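Local coordinates for protein DNA helicase uvsW (Enterobacteria phage T4, PDB 1RIF) that couples ATP hydrolysis to 3'-5' translocation and unwinding of duplex DNA, driving branch migration in phage recombination and repair, this piece holding its N-terminal and ATP-binding helicase regions, at residues G158-I163 with F226-N231; I162-T167 with V207-W212. The protein carries 1 engineered substitution. One frame throughout, in Å; residues are numbered along the deposited sequence.

Interaction 1 of 2, residues G158-I163 with F226-N231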
loop_
_atom_site.group_PDB
_atom_site.type_symbol
_atom_site.label_atom_id
_atom_site.label_comp_id
_atom_site.label_asym_id
_atom_site.label_seq_id
_atom_site.Cartn_x
_atom_site.Cartn_y
_atom_site.Cartn_z
ATOM N N GLY A 158 15.910 -1.447 1.620
ATOM C CA GLY A 158 15.023 -2.575 1.365
ATOM C C GLY A 158 14.717 -2.851 -0.105
ATOM O O GLY A 158 15.448 -2.434 -1.010
ATOM N N LYS A 159 13.629 -3.573 -0.343
ATOM C CA LYS A 159 13.200 -3.887 -1.698
ATOM C C LYS A 159 11.853 -3.242 -1.965
ATOM O O LYS A 159 11.195 -2.745 -1.044
ATOM C CB LYS A 159 13.085 -5.394 -1.896
ATOM C CG LYS A 159 14.412 -6.099 -2.062
ATOM C CD LYS A 159 14.182 -7.552 -2.396
ATOM C CE LYS A 159 15.482 -8.274 -2.684
ATOM N NZ LYS A 159 15.208 -9.710 -2.966
ATOM N N ILE A 160 11.453 -3.254 -3.234
ATOM C CA ILE A 160 10.178 -2.683 -3.660
ATOM C C ILE A 160 9.315 -3.786 -4.287
ATOM O O ILE A 160 9.773 -4.511 -5.182
ATOM C CB ILE A 160 10.375 -1.545 -4.710
ATOM C CG1 ILE A 160 11.347 -0.483 -4.177
ATOM C CG2 ILE A 160 9.038 -0.888 -5.022
ATOM C CD1 ILE A 160 12.676 -0.434 -4.934
ATOM N N LEU A 161 8.081 -3.923 -3.790
ATOM C CA LEU A 161 7.137 -4.922 -4.300
ATOM C C LEU A 161 6.076 -4.177 -5.090
ATOM O O LEU A 161 5.445 -3.254 -4.568
ATOM C CB LEU A 161 6.437 -5.667 -3.157
ATOM C CG LEU A 161 5.841 -7.073 -3.364
ATOM C CD1 LEU A 161 4.576 -7.174 -2.535
ATOM C CD2 LEU A 161 5.528 -7.369 -4.812
ATOM N N ILE A 162 5.884 -4.575 -6.343
ATOM C CA ILE A 162 4.882 -3.960 -7.192
ATOM C C ILE A 162 3.918 -5.062 -7.603
ATOM O O ILE A 162 4.329 -6.057 -8.187
ATOM C CB ILE A 162 5.534 -3.327 -8.431
ATOM C CG1 ILE A 162 6.651 -2.384 -7.982
ATOM C CG2 ILE A 162 4.489 -2.545 -9.246
ATOM C CD1 ILE A 162 7.429 -1.798 -9.120
ATOM N N ILE A 163 2.640 -4.887 -7.278
ATOM C CA ILE A 163 1.608 -5.878 -7.601
ATOM C C ILE A 163 0.764 -5.392 -8.784
ATOM O O ILE A 163 0.219 -4.298 -8.754
ATOM C CB ILE A 163 0.682 -6.136 -6.364
ATOM C CG1 ILE A 163 1.535 -6.547 -5.152
ATOM C CG2 ILE A 163 -0.351 -7.233 -6.678
ATOM C CD1 ILE A 163 0.745 -6.791 -3.853
ATOM N N PHE A 226 10.513 -5.995 2.154
ATOM C CA PHE A 226 10.043 -4.828 1.417
ATOM C C PHE A 226 9.881 -3.537 2.200
ATOM O O PHE A 226 9.300 -3.526 3.284
ATOM C CB PHE A 226 8.740 -5.171 0.692
ATOM C CG PHE A 226 8.891 -6.293 -0.289
ATOM C CD1 PHE A 226 8.478 -7.585 0.035
ATOM C CD2 PHE A 226 9.518 -6.078 -1.514
ATOM C CE1 PHE A 226 8.692 -8.644 -0.845
ATOM C CE2 PHE A 226 9.738 -7.132 -2.402
ATOM C CZ PHE A 226 9.326 -8.418 -2.068
ATOM N N GLY A 227 10.418 -2.452 1.641
ATOM C CA GLY A 227 10.311 -1.152 2.272
ATOM C C GLY A 227 9.220 -0.327 1.606
ATOM O O GLY A 227 8.676 0.616 2.189
ATOM N N MET A 228 8.908 -0.686 0.366
ATOM C CA MET A 228 7.877 -0.006 -0.400
ATOM C C MET A 228 7.084 -1.033 -1.191
ATOM O O MET A 228 7.637 -2.010 -1.675
ATOM C CB MET A 228 8.497 1.011 -1.361
ATOM C CG MET A 228 7.481 1.727 -2.243
ATOM S SD MET A 228 8.234 2.869 -3.438
ATOM C CE MET A 228 8.563 4.293 -2.378
ATOM N N MET A 229 5.779 -0.811 -1.302
ATOM C CA MET A 229 4.888 -1.709 -2.037
ATOM C C MET A 229 3.840 -0.873 -2.765
ATOM O O MET A 229 3.314 0.103 -2.223
ATOM C CB MET A 229 4.209 -2.700 -1.068
ATOM C CG MET A 229 3.199 -3.668 -1.692
ATOM S SD MET A 229 1.517 -2.990 -1.960
ATOM C CE MET A 229 0.903 -2.913 -0.287
ATOM N N MET A 230 3.560 -1.264 -4.002
ATOM C CA MET A 230 2.577 -0.593 -4.836
ATOM C C MET A 230 1.655 -1.616 -5.494
ATOM O O MET A 230 2.090 -2.708 -5.886
ATOM C CB MET A 230 3.267 0.194 -5.954
ATOM C CG MET A 230 4.173 1.316 -5.520
ATOM S SD MET A 230 5.212 1.792 -6.917
ATOM C CE MET A 230 6.834 1.548 -6.245
ATOM N N ASN A 231 0.385 -1.249 -5.629
ATOM C CA ASN A 231 -0.593 -2.105 -6.283
ATOM C C ASN A 231 -1.371 -1.253 -7.288
ATOM O O ASN A 231 -2.189 -0.413 -6.904
ATOM C CB ASN A 231 -1.543 -2.732 -5.253
ATOM C CG ASN A 231 -2.618 -3.614 -5.900
ATOM O OD1 ASN A 231 -2.437 -4.151 -6.999
ATOM N ND2 ASN A 231 -3.730 -3.781 -5.204
#

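Interaction 2 of 2, residues I162-T167 with V207-W212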
loop_
_atom_site.group_PDB
_atom_site.type_symbol
_atom_site.label_atom_id
_atom_site.label_comp_id
_atom_site.label_asym_id
_atom_site.label_seq_id
_atom_site.Cartn_x
_atom_site.Cartn_y
_atom_site.Cartn_z
ATOM N N ILE A 162 5.884 -4.575 -6.343
ATOM C CA ILE A 162 4.882 -3.960 -7.192
ATOM C C ILE A 162 3.918 -5.062 -7.603
ATOM O O ILE A 162 4.329 -6.057 -8.187
ATOM C CB ILE A 162 5.534 -3.327 -8.431
ATOM C CG1 ILE A 162 6.651 -2.384 -7.982
ATOM C CG2 ILE A 162 4.489 -2.545 -9.246
ATOM C CD1 ILE A 162 7.429 -1.798 -9.120
ATOM N N ILE A 163 2.640 -4.887 -7.278
ATOM C CA ILE A 163 1.608 -5.878 -7.601
ATOM C C ILE A 163 0.764 -5.392 -8.784
ATOM O O ILE A 163 0.219 -4.298 -8.754
ATOM C CB ILE A 163 0.682 -6.136 -6.364
ATOM C CG1 ILE A 163 1.535 -6.547 -5.152
ATOM C CG2 ILE A 163 -0.351 -7.233 -6.678
ATOM C CD1 ILE A 163 0.745 -6.791 -3.853
ATOM N N VAL A 164 0.670 -6.200 -9.833
ATOM C CA VAL A 164 -0.116 -5.816 -11.002
ATOM C C VAL A 164 -1.241 -6.828 -11.212
ATOM O O VAL A 164 -1.166 -7.954 -10.722
ATOM C CB VAL A 164 0.767 -5.706 -12.296
ATOM C CG1 VAL A 164 1.818 -4.618 -12.114
ATOM C CG2 VAL A 164 1.405 -7.049 -12.632
ATOM N N PRO A 165 -2.304 -6.433 -11.932
ATOM C CA PRO A 165 -3.428 -7.344 -12.169
ATOM C C PRO A 165 -3.192 -8.634 -12.956
ATOM O O PRO A 165 -3.875 -9.629 -12.705
ATOM C CB PRO A 165 -4.485 -6.440 -12.808
ATOM C CG PRO A 165 -3.697 -5.336 -13.416
ATOM C CD PRO A 165 -2.609 -5.075 -12.417
ATOM N N THR A 166 -2.235 -8.651 -13.884
ATOM C CA THR A 166 -1.995 -9.869 -14.673
ATOM C C THR A 166 -0.528 -10.136 -14.968
ATOM O O THR A 166 0.318 -9.254 -14.832
ATOM C CB THR A 166 -2.715 -9.819 -16.038
ATOM O OG1 THR A 166 -2.097 -8.824 -16.866
ATOM C CG2 THR A 166 -4.188 -9.477 -15.866
ATOM N N THR A 167 -0.238 -11.359 -15.398
ATOM C CA THR A 167 1.127 -11.745 -15.732
ATOM C C THR A 167 1.656 -10.931 -16.902
ATOM O O THR A 167 2.832 -10.581 -16.941
ATOM C CB THR A 167 1.220 -13.239 -16.094
ATOM O OG1 THR A 167 1.099 -14.034 -14.908
ATOM C CG2 THR A 167 2.554 -13.539 -16.751
ATOM N N VAL A 207 13.765 -4.567 -7.091
ATOM C CA VAL A 207 12.365 -4.503 -7.492
ATOM C C VAL A 207 11.797 -5.883 -7.817
ATOM O O VAL A 207 12.379 -6.637 -8.608
ATOM C CB VAL A 207 12.147 -3.605 -8.739
ATOM C CG1 VAL A 207 10.657 -3.508 -9.042
ATOM C CG2 VAL A 207 12.732 -2.220 -8.508
ATOM N N VAL A 208 10.658 -6.196 -7.197
ATOM C CA VAL A 208 9.962 -7.464 -7.411
ATOM C C VAL A 208 8.552 -7.173 -7.944
ATOM O O VAL A 208 7.800 -6.414 -7.343
ATOM C CB VAL A 208 9.861 -8.285 -6.103
ATOM C CG1 VAL A 208 9.151 -9.597 -6.370
ATOM C CG2 VAL A 208 11.264 -8.553 -5.544
ATOM N N VAL A 209 8.204 -7.776 -9.074
ATOM C CA VAL A 209 6.900 -7.542 -9.676
ATOM C C VAL A 209 6.083 -8.814 -9.869
ATOM O O VAL A 209 6.566 -9.802 -10.426
ATOM C CB VAL A 209 7.051 -6.848 -11.043
ATOM C CG1 VAL A 209 5.675 -6.554 -11.636
ATOM C CG2 VAL A 209 7.871 -5.557 -10.887
ATOM N N GLY A 210 4.837 -8.773 -9.417
ATOM C CA GLY A 210 3.971 -9.927 -9.556
ATOM C C GLY A 210 2.492 -9.603 -9.443
ATOM O O GLY A 210 2.091 -8.445 -9.333
ATOM N N THR A 211 1.677 -10.646 -9.480
ATOM C CA THR A 211 0.238 -10.493 -9.388
ATOM C C THR A 211 -0.180 -10.946 -8.000
ATOM O O THR A 211 0.611 -11.555 -7.284
ATOM C CB THR A 211 -0.472 -11.377 -10.428
ATOM O OG1 THR A 211 -0.162 -12.747 -10.170
ATOM C CG2 THR A 211 -0.009 -11.032 -11.833
ATOM N N TRP A 212 -1.418 -10.648 -7.622
ATOM C CA TRP A 212 -1.942 -11.043 -6.319
ATOM C C TRP A 212 -1.931 -12.547 -6.086
ATOM O O TRP A 212 -1.600 -13.012 -4.995
ATOM C CB TRP A 212 -3.380 -10.540 -6.140
ATOM C CG TRP A 212 -3.459 -9.141 -5.608
ATOM C CD1 TRP A 212 -3.837 -8.018 -6.286
ATOM C CD2 TRP A 212 -3.142 -8.721 -4.274
ATOM N NE1 TRP A 212 -3.780 -6.923 -5.453
ATOM C CE2 TRP A 212 -3.357 -7.328 -4.212
ATOM C CE3 TRP A 212 -2.699 -9.393 -3.122
ATOM C CZ2 TRP A 212 -3.146 -6.587 -3.040
ATOM C CZ3 TRP A 212 -2.490 -8.660 -1.956
ATOM C CH2 TRP A 212 -2.715 -7.269 -1.926
HETATM O O HOH W 1 -3.173 -9.385 -9.349
#

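Interaction 1 of 2, residues G158-I163 with F226-N231
Leu161 turns CG to the side opposite its backbone N (chi1 -156°) and Phe226 sets CG opposite its own carbonyl carbon (chi1 -60°), and so the two side chains meet on one face of the parallel sheet of this SF2 helicase core, of the P-loop NTPase class. Leu161 CB lies over the Phe226 ring in a CH-pi contact, 3.7 Å from the centroid and displaced toward the rim. Trp222 meets the same phenyl ring edge-to-face, tying it to the chain just before the strand.

Strands 159-163 and 226-232 are neighbours in this sheet and run nearly parallel. Their register is interrupted by a beta bulge: Lys159 pairs with Phe226, but Ile160 pairs with Met228, and Gly227 is the extra residue. Lys159 O consequently takes Gly227 N at 2.8 Å and, weakly, Met228 N as well. Beyond the bulge the ladder is regular, with Leu161 N bonded to Met228 O, Met230 N to Leu161 O, and Ile163 N to Met230 O at 2.6 Å in an almost straight bond of 173°.

On the face turned to helix 141-155, Ile160 and Met230 lie side by side. Met230 extends to SD and then bends, which puts its CE on Ile160 CG2 at 3.5 Å, while the thioether arm of Met228 grazes that same methyl. Gln145 and Tyr152 of the helix pack on these side chains. The strand carries on from Asn231 into the predicted DEAH box, beginning at Asp232. Across the sheet, Leu161 CD1 meets Met229 CG at 3.9 Å, the two side chains lying alongside and pointing the same way.

Interaction 2 of 2, residues I162-T167 with V207-W212
The carboxyl ends of two adjacent strands of the parallel helicase sheet meet here, where strand 159-163 runs out into the Pro-Thr-Thr loop expected for SF2 motif Ia and strand 207-210 into the turn before helix 212-215. Three backbone bonds join them: Ile162 N to Val208 O, Gly210 N to Ile162 O, and Val164 N to Gly210 O at 2.7 Å. After the last of these no direct backbone hydrogen bond follows across the pair; one water bridges instead, donating to Val164 O and accepting from Trp212 N, 2.8 Å from each.

The side chain of Ile163 crosses the Trp212 indole at about a right angle. CG2 sits over the five-membered ring, 3.6 Å from its centroid and 10° off the normal, while CD1 reaches the six-membered ring near CZ2 and CH2. The CG1-CD1 arm is extended (chi2 178°), which lets one isoleucine meet both rings. Asn231 and Ile245 also pack on this tryptophan.

On the other side of the sheet Ile162 CD1 touches Val207 CG1 at 3.7 Å, and Val209 CG2 lies against Ile162 CB. Met173 and Phe177 of helix 167-180 close over Ile162.

Thr211 has its CG2 anti to the carbonyl carbon, pointing the methyl into the bend of the neighbouring loop, where it packs tightly on Thr166 C at 3.3 Å. Thr166 and Thr211 both stand at N-cap positions; the hydroxyl of Thr166 caps Leu169 N at the start of helix 167-180. Neighbouring parallel strands that lead at their carboxyl ends into loops and then helices belong to the open alpha/beta sheet of RecA-like helicase domains, whose loops at this edge carry conserved helicase motifs.

How the interactions relate
Strand 159-163 is common to both contacts: interaction 1 pairs it with strand 226-232 and interaction 2 with strand 207-210, so the three lie side by side in the seven-stranded parallel sheet. The centres of the two contacts are about 10 Å apart, and the contacts share Ile162 and Ile163. Along the chain the order is 159-163, 207-210, then 226-232, so the earliest strand ends up between the two later ones. Contacts also join the interactions directly: Ile160 O is probably hydrogen-bonded to Val208 N, and Phe226 packs on Val208. Together they place the loop after Ile163, the turn at Thr211 and the predicted DEAH box along one edge of the ATP-binding domain.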